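Local coordinates for apical membrane antigen AMA1 (Toxoplasma gondii ME49, PDB 4YIV), which takes part in host cell invasion as a component of the moving junction, the ring formed between the parasite's apical tip and the host cell membrane, at residues A[103-108]-A[170-175]; A[142-147]-A[154-159]. All blocks are in the same frame, centred on the assembly; numbering follows the deposited sequence.

Interaction 1: A[103-108]-A[170-175]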
loop_
_atom_site.group_PDB
_atom_site.type_symbol
_atom_site.label_atom_id
_atom_site.label_comp_id
_atom_site.label_asym_id
_atom_site.label_seq_id
_atom_site.Cartn_x
_atom_site.Cartn_y
_atom_site.Cartn_z
ATOM N N LEU A 103 -16.341 11.848 0.391
ATOM C CA LEU A 103 -17.075 12.727 -0.491
ATOM C C LEU A 103 -18.536 12.669 -0.071
ATOM O O LEU A 103 -19.118 11.599 0.019
ATOM C CB LEU A 103 -16.889 12.259 -1.931
ATOM C CG LEU A 103 -17.627 12.991 -3.042
ATOM C CD1 LEU A 103 -16.764 13.006 -4.287
ATOM C CD2 LEU A 103 -18.936 12.277 -3.320
ATOM N N ASN A 104 -19.116 13.836 0.186
ATOM C CA ASN A 104 -20.500 13.928 0.640
ATOM C C ASN A 104 -21.525 14.341 -0.406
ATOM O O ASN A 104 -22.690 14.530 -0.086
ATOM C CB ASN A 104 -20.598 14.847 1.855
ATOM C CG ASN A 104 -20.398 16.301 1.499
ATOM O OD1 ASN A 104 -20.189 16.645 0.341
ATOM N ND2 ASN A 104 -20.472 17.166 2.495
ATOM N N PHE A 105 -21.087 14.486 -1.646
ATOM C CA PHE A 105 -21.979 14.877 -2.731
ATOM C C PHE A 105 -23.060 13.849 -3.031
ATOM O O PHE A 105 -22.904 12.653 -2.752
ATOM C CB PHE A 105 -21.186 15.133 -4.016
ATOM C CG PHE A 105 -20.153 16.225 -3.901
ATOM C CD1 PHE A 105 -20.284 17.237 -2.970
ATOM C CD2 PHE A 105 -19.044 16.232 -4.731
ATOM C CE1 PHE A 105 -19.323 18.233 -2.868
ATOM C CE2 PHE A 105 -18.089 17.223 -4.628
ATOM C CZ PHE A 105 -18.232 18.219 -3.698
ATOM N N VAL A 106 -24.158 14.342 -3.603
ATOM C CA VAL A 106 -25.262 13.496 -4.064
ATOM C C VAL A 106 -25.503 13.738 -5.558
ATOM O O VAL A 106 -25.106 14.774 -6.100
ATOM C CB VAL A 106 -26.571 13.760 -3.280
ATOM C CG1 VAL A 106 -26.369 13.521 -1.785
ATOM C CG2 VAL A 106 -27.069 15.173 -3.520
ATOM N N THR A 107 -26.129 12.766 -6.220
ATOM C CA THR A 107 -26.502 12.890 -7.632
ATOM C C THR A 107 -27.588 13.951 -7.800
ATOM O O THR A 107 -28.170 14.405 -6.808
ATOM C CB THR A 107 -27.030 11.561 -8.200
ATOM O OG1 THR A 107 -28.227 11.189 -7.503
ATOM C CG2 THR A 107 -25.993 10.460 -8.064
ATOM N N PRO A 108 -27.879 14.347 -9.055
ATOM C CA PRO A 108 -29.016 15.259 -9.244
ATOM C C PRO A 108 -30.316 14.681 -8.660
ATOM O O PRO A 108 -31.247 15.432 -8.359
ATOM C CB PRO A 108 -29.100 15.405 -10.768
ATOM C CG PRO A 108 -27.721 15.107 -11.255
ATOM C CD PRO A 108 -27.174 14.068 -10.321
ATOM N N ILE A 170 -15.017 7.097 -1.789
ATOM C CA ILE A 170 -14.311 8.072 -2.600
ATOM C C ILE A 170 -13.943 9.204 -1.668
ATOM O O ILE A 170 -14.822 9.761 -1.028
ATOM C CB ILE A 170 -15.176 8.621 -3.754
ATOM C CG1 ILE A 170 -15.645 7.505 -4.682
ATOM C CG2 ILE A 170 -14.384 9.680 -4.541
ATOM C CD1 ILE A 170 -14.564 6.665 -5.224
ATOM N N LEU A 171 -12.658 9.529 -1.578
ATOM C CA LEU A 171 -12.208 10.566 -0.656
ATOM C C LEU A 171 -12.051 11.914 -1.343
ATOM O O LEU A 171 -11.131 12.129 -2.120
ATOM C CB LEU A 171 -10.872 10.177 -0.020
ATOM C CG LEU A 171 -10.831 8.850 0.732
ATOM C CD1 LEU A 171 -9.509 8.729 1.446
ATOM C CD2 LEU A 171 -12.011 8.686 1.721
ATOM N N TYR A 172 -12.959 12.818 -1.040
ATOM C CA TYR A 172 -12.869 14.193 -1.498
ATOM C C TYR A 172 -11.590 14.886 -1.001
ATOM O O TYR A 172 -11.029 15.720 -1.700
ATOM C CB TYR A 172 -14.092 14.945 -1.039
ATOM C CG TYR A 172 -14.130 16.389 -1.498
ATOM C CD1 TYR A 172 -14.497 16.714 -2.798
ATOM C CD2 TYR A 172 -13.776 17.415 -0.640
ATOM C CE1 TYR A 172 -14.535 18.011 -3.221
ATOM C CE2 TYR A 172 -13.810 18.735 -1.054
ATOM C CZ TYR A 172 -14.193 19.022 -2.352
ATOM O OH TYR A 172 -14.228 20.321 -2.795
ATOM N N VAL A 173 -11.136 14.534 0.201
ATOM C CA VAL A 173 -9.852 15.020 0.712
ATOM C C VAL A 173 -8.774 14.029 0.302
ATOM O O VAL A 173 -8.772 12.903 0.763
ATOM C CB VAL A 173 -9.870 15.195 2.239
ATOM C CG1 VAL A 173 -8.523 15.666 2.760
ATOM C CG2 VAL A 173 -10.916 16.189 2.644
ATOM N N SER A 174 -7.879 14.446 -0.591
ATOM C CA SER A 174 -6.843 13.570 -1.097
ATOM C C SER A 174 -5.556 13.819 -0.342
ATOM O O SER A 174 -4.559 13.159 -0.571
ATOM C CB SER A 174 -6.636 13.804 -2.584
ATOM O OG SER A 174 -6.407 15.189 -2.751
ATOM N N MET A 175 -5.565 14.792 0.566
ATOM C CA MET A 175 -4.393 14.993 1.432
ATOM C C MET A 175 -4.207 13.783 2.317
ATOM O O MET A 175 -5.182 13.097 2.658
ATOM C CB MET A 175 -4.546 16.242 2.312
ATOM C CG MET A 175 -4.694 17.513 1.502
ATOM S SD MET A 175 -4.638 18.985 2.550
ATOM C CE MET A 175 -6.239 18.922 3.361
#
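Leu-103 and Ile-170 meet where a strand of the antiparallel sheet in this PAN-type domain of AMA1 gives out. Strand 167-170 ends at Ile-170, and the loop that follows helix 87-93 comes in beside it. The one hydrogen bond across the contact runs from Leu-103 N to Ile-170 O, at 2.9 Å and close to straight (N-H...O 163°). It fixes the Leu-103 backbone to the strand end.

The tight part is built round Leu-103 and Ile-170, both buried. Leu-103 swings its CG opposite its own backbone N (chi1 177°), which lays the side chain next to Ile-170, both pointing the same way, and brings CD1 to 4.1 Å from Ile-170 CG2. Ile-170 also packs on Phe-139 and Ala-140 of helix 132-141, and Leu-103 reaches that layer through the isoleucine. Tyr-172 CB packs beside the leucine backbone, 3.8 Å from Leu-103 CA, and the CB atoms of the two residues are 4.0 Å apart.

The looser part lies further out, where Phe-105 and Tyr-172 are both exposed. Their rings meet obliquely, the planes at 71° to each other and the centroids 5.4 Å apart. Beyond them the 103-108 segment leaves the contact altogether, and Thr-107 and Pro-108 are poorly ordered. A glycerol, probably from the crystallisation liquor, lies near Tyr-172 and makes a weak hydrogen bond to Tyr-172 O. Where the two rings come together, CZ and CE2 of the phenylalanine meet CE1 and CD1 of the tyrosine, the closest pair being Phe-105 CZ and Tyr-172 CE1 at 3.7 Å.

Interaction 2: A[142-147]-A[154-159]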
loop_
_atom_site.group_PDB
_atom_site.type_symbol
_atom_site.label_atom_id
_atom_site.label_comp_id
_atom_site.label_asym_id
_atom_site.label_seq_id
_atom_site.Cartn_x
_atom_site.Cartn_y
_atom_site.Cartn_z
ATOM N N LYS A 142 -13.424 5.936 -12.679
ATOM C CA LYS A 142 -14.491 6.509 -13.489
ATOM C C LYS A 142 -15.221 7.673 -12.825
ATOM O O LYS A 142 -16.196 8.172 -13.364
ATOM C CB LYS A 142 -15.473 5.386 -13.868
ATOM C CG LYS A 142 -14.807 4.396 -14.800
ATOM C CD LYS A 142 -15.700 3.212 -15.188
ATOM C CE LYS A 142 -14.929 2.310 -16.142
ATOM N NZ LYS A 142 -15.720 1.160 -16.640
ATOM N N THR A 143 -14.715 8.123 -11.681
ATOM C CA THR A 143 -15.272 9.250 -10.927
ATOM C C THR A 143 -14.260 10.421 -10.983
ATOM O O THR A 143 -13.124 10.289 -10.532
ATOM C CB THR A 143 -15.567 8.858 -9.431
ATOM O OG1 THR A 143 -16.524 7.779 -9.361
ATOM C CG2 THR A 143 -16.121 10.021 -8.645
ATOM N N VAL A 144 -14.645 11.548 -11.563
ATOM C CA VAL A 144 -13.736 12.695 -11.637
ATOM C C VAL A 144 -14.331 13.850 -10.852
ATOM O O VAL A 144 -15.547 13.927 -10.683
ATOM C CB VAL A 144 -13.476 13.171 -13.089
ATOM C CG1 VAL A 144 -12.626 12.160 -13.857
ATOM C CG2 VAL A 144 -14.815 13.500 -13.807
ATOM N N ALA A 145 -13.465 14.739 -10.371
ATOM C CA ALA A 145 -13.903 15.970 -9.754
ATOM C C ALA A 145 -14.638 16.858 -10.776
ATOM O O ALA A 145 -14.221 16.988 -11.932
ATOM C CB ALA A 145 -12.724 16.704 -9.182
ATOM N N MET A 146 -15.723 17.462 -10.318
ATOM C CA MET A 146 -16.461 18.456 -11.077
ATOM C C MET A 146 -16.024 19.827 -10.570
ATOM O O MET A 146 -15.863 20.019 -9.364
ATOM C CB MET A 146 -17.970 18.258 -10.886
ATOM C CG MET A 146 -18.457 16.832 -11.213
ATOM S SD MET A 146 -18.192 16.420 -12.943
ATOM C CE MET A 146 -19.401 17.531 -13.665
ATOM N N ASP A 147 -15.849 20.789 -11.460
ATOM C CA ASP A 147 -15.360 22.080 -11.014
ATOM C C ASP A 147 -16.531 22.991 -10.619
ATOM O O ASP A 147 -17.688 22.535 -10.572
ATOM C CB ASP A 147 -14.469 22.695 -12.097
ATOM C CG ASP A 147 -15.232 23.113 -13.351
ATOM O OD1 ASP A 147 -16.473 23.244 -13.308
ATOM O OD2 ASP A 147 -14.557 23.334 -14.392
ATOM N N LYS A 154 -10.046 16.281 -15.112
ATOM C CA LYS A 154 -9.238 15.070 -15.126
ATOM C C LYS A 154 -8.666 14.697 -13.740
ATOM O O LYS A 154 -7.819 13.802 -13.646
ATOM C CB LYS A 154 -8.103 15.220 -16.118
ATOM C CG LYS A 154 -8.597 15.424 -17.574
ATOM C CD LYS A 154 -7.579 14.938 -18.597
ATOM C CE LYS A 154 -7.986 15.309 -20.022
ATOM N NZ LYS A 154 -6.990 14.802 -21.017
ATOM N N TYR A 155 -9.142 15.363 -12.683
ATOM C CA TYR A 155 -8.688 15.063 -11.317
ATOM C C TYR A 155 -9.505 13.881 -10.819
ATOM O O TYR A 155 -10.736 13.936 -10.848
ATOM C CB TYR A 155 -8.883 16.251 -10.365
ATOM C CG TYR A 155 -8.155 16.030 -9.045
ATOM C CD1 TYR A 155 -8.683 15.190 -8.061
ATOM C CD2 TYR A 155 -6.910 16.591 -8.821
ATOM C CE1 TYR A 155 -8.006 14.959 -6.876
ATOM C CE2 TYR A 155 -6.223 16.366 -7.645
ATOM C CZ TYR A 155 -6.779 15.524 -6.679
ATOM O OH TYR A 155 -6.130 15.243 -5.501
ATOM N N ARG A 156 -8.838 12.833 -10.357
ATOM C CA ARG A 156 -9.532 11.684 -9.797
ATOM C C ARG A 156 -9.178 11.491 -8.312
ATOM O O ARG A 156 -7.999 11.485 -7.927
ATOM C CB ARG A 156 -9.186 10.423 -10.598
ATOM C CG ARG A 156 -9.623 10.478 -12.014
ATOM C CD ARG A 156 -9.103 9.267 -12.742
ATOM N NE ARG A 156 -9.656 9.153 -14.084
ATOM C CZ ARG A 156 -9.176 9.762 -15.169
ATOM N NH1 ARG A 156 -8.104 10.563 -15.100
ATOM N NH2 ARG A 156 -9.778 9.559 -16.331
ATOM N N TYR A 157 -10.207 11.359 -7.480
ATOM C CA TYR A 157 -10.018 11.176 -6.049
ATOM C C TYR A 157 -9.517 9.782 -5.722
ATOM O O TYR A 157 -9.874 8.813 -6.425
ATOM C CB TYR A 157 -11.333 11.392 -5.302
ATOM C CG TYR A 157 -11.978 12.710 -5.559
ATOM C CD1 TYR A 157 -11.460 13.896 -5.020
ATOM C CD2 TYR A 157 -13.124 12.773 -6.321
ATOM C CE1 TYR A 157 -12.088 15.110 -5.271
ATOM C CE2 TYR A 157 -13.755 13.956 -6.565
ATOM C CZ TYR A 157 -13.245 15.127 -6.041
ATOM O OH TYR A 157 -13.914 16.312 -6.312
ATOM N N PRO A 158 -8.727 9.662 -4.637
ATOM C CA PRO A 158 -8.346 8.339 -4.146
ATOM C C PRO A 158 -9.534 7.637 -3.471
ATOM O O PRO A 158 -10.600 8.243 -3.245
ATOM C CB PRO A 158 -7.198 8.645 -3.183
ATOM C CG PRO A 158 -7.564 10.000 -2.615
ATOM C CD PRO A 158 -8.178 10.743 -3.785
ATOM N N PHE A 159 -9.384 6.347 -3.215
ATOM C CA PHE A 159 -10.469 5.573 -2.643
ATOM C C PHE A 159 -9.996 4.810 -1.421
ATOM O O PHE A 159 -8.804 4.567 -1.252
ATOM C CB PHE A 159 -11.066 4.551 -3.669
ATOM C CG PHE A 159 -10.143 3.422 -3.998
ATOM C CD1 PHE A 159 -9.227 3.547 -5.019
ATOM C CD2 PHE A 159 -10.165 2.234 -3.267
ATOM C CE1 PHE A 159 -8.346 2.524 -5.329
ATOM C CE2 PHE A 159 -9.280 1.195 -3.574
ATOM C CZ PHE A 159 -8.361 1.351 -4.627
HETATM O O HOH W 1 -16.364 16.823 -7.332
#
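Tyr-157 reaches Ala-145, and Arg-156 runs along Val-144, because both side chains of the 154-159 arm set CG opposite their own carbonyl carbon (chi1 -56° and -63°). From there the tyrosine ring extends back to the other arm, while the arginine goes on extended from CG to NE. The segments are the two arms of an antiparallel, hairpin-like excursion between helix 132-141 and strand 159-162. They run in opposite directions, with Val-144 beside Arg-156 and Ala-145 beside Tyr-155.

The backbones are joined by Ala-145 N to Tyr-155 O, 2.9 Å and nearly straight at 168°. The same oxygen also receives a CA-H...O contact from Val-144 CA at 3.3 Å. A backbone bond between Ala-145 and Thr-153 carries the pairing on toward the turn.

Ala-145 is the buried centre. Its methyl CB meets Tyr-155 CB at 4.0 Å and comes up against the phenol end of Tyr-157, with CB only 3.1 Å from OH. That is a close fit, lying oblique to the ring. The hydroxyl has a polar partner as well: a water in the plane of the ring at its edge, 2.7 Å from Tyr-157 OH, which accepts from Met-146 N at 3.1 Å.

On the more open flank, Val-144 CG1 touches Arg-156 CG at 3.9 Å and lies over one face of the guanidinium, toward its rim. Beyond the two arms, Arg-156 N donates to Glu-54 OE2, NE to Phe-141 O, and NH1 bonds Tyr-216 OH; the guanidinium also makes a cation-pi contact with the Phe-141 ring. With NE and NH1 each partnered outside the arms, the guanidinium's rotation is fixed, and the Val-144 methyl adds only an apolar contact at one face.

In the fold
Interactions 1 and 2 are neighbours, their centres 9 Å apart, and along the chain interaction 2 is nested inside the loop that interaction 1 closes. The 170-175 and 154-159 segments touch directly. Leu-171 N probably bonds Pro-158 O at 2.9 Å, beside the sheet pairing of strands 159-162 and 167-170, and Ile-170 CG2 packs on Tyr-157 CB at 3.6 Å. Further along, Ser-174 OG and Tyr-155 OH are 2.8 Å apart, a probable hydrogen bond. A glycerol, probably from the crystallisation liquor, bonds Ser-174 OG and lies about 3 Å from the Tyr-155 side chain and about 5 Å from that of Tyr-172. A bound cobalt ion is about 10 Å from the Tyr-155 side chain.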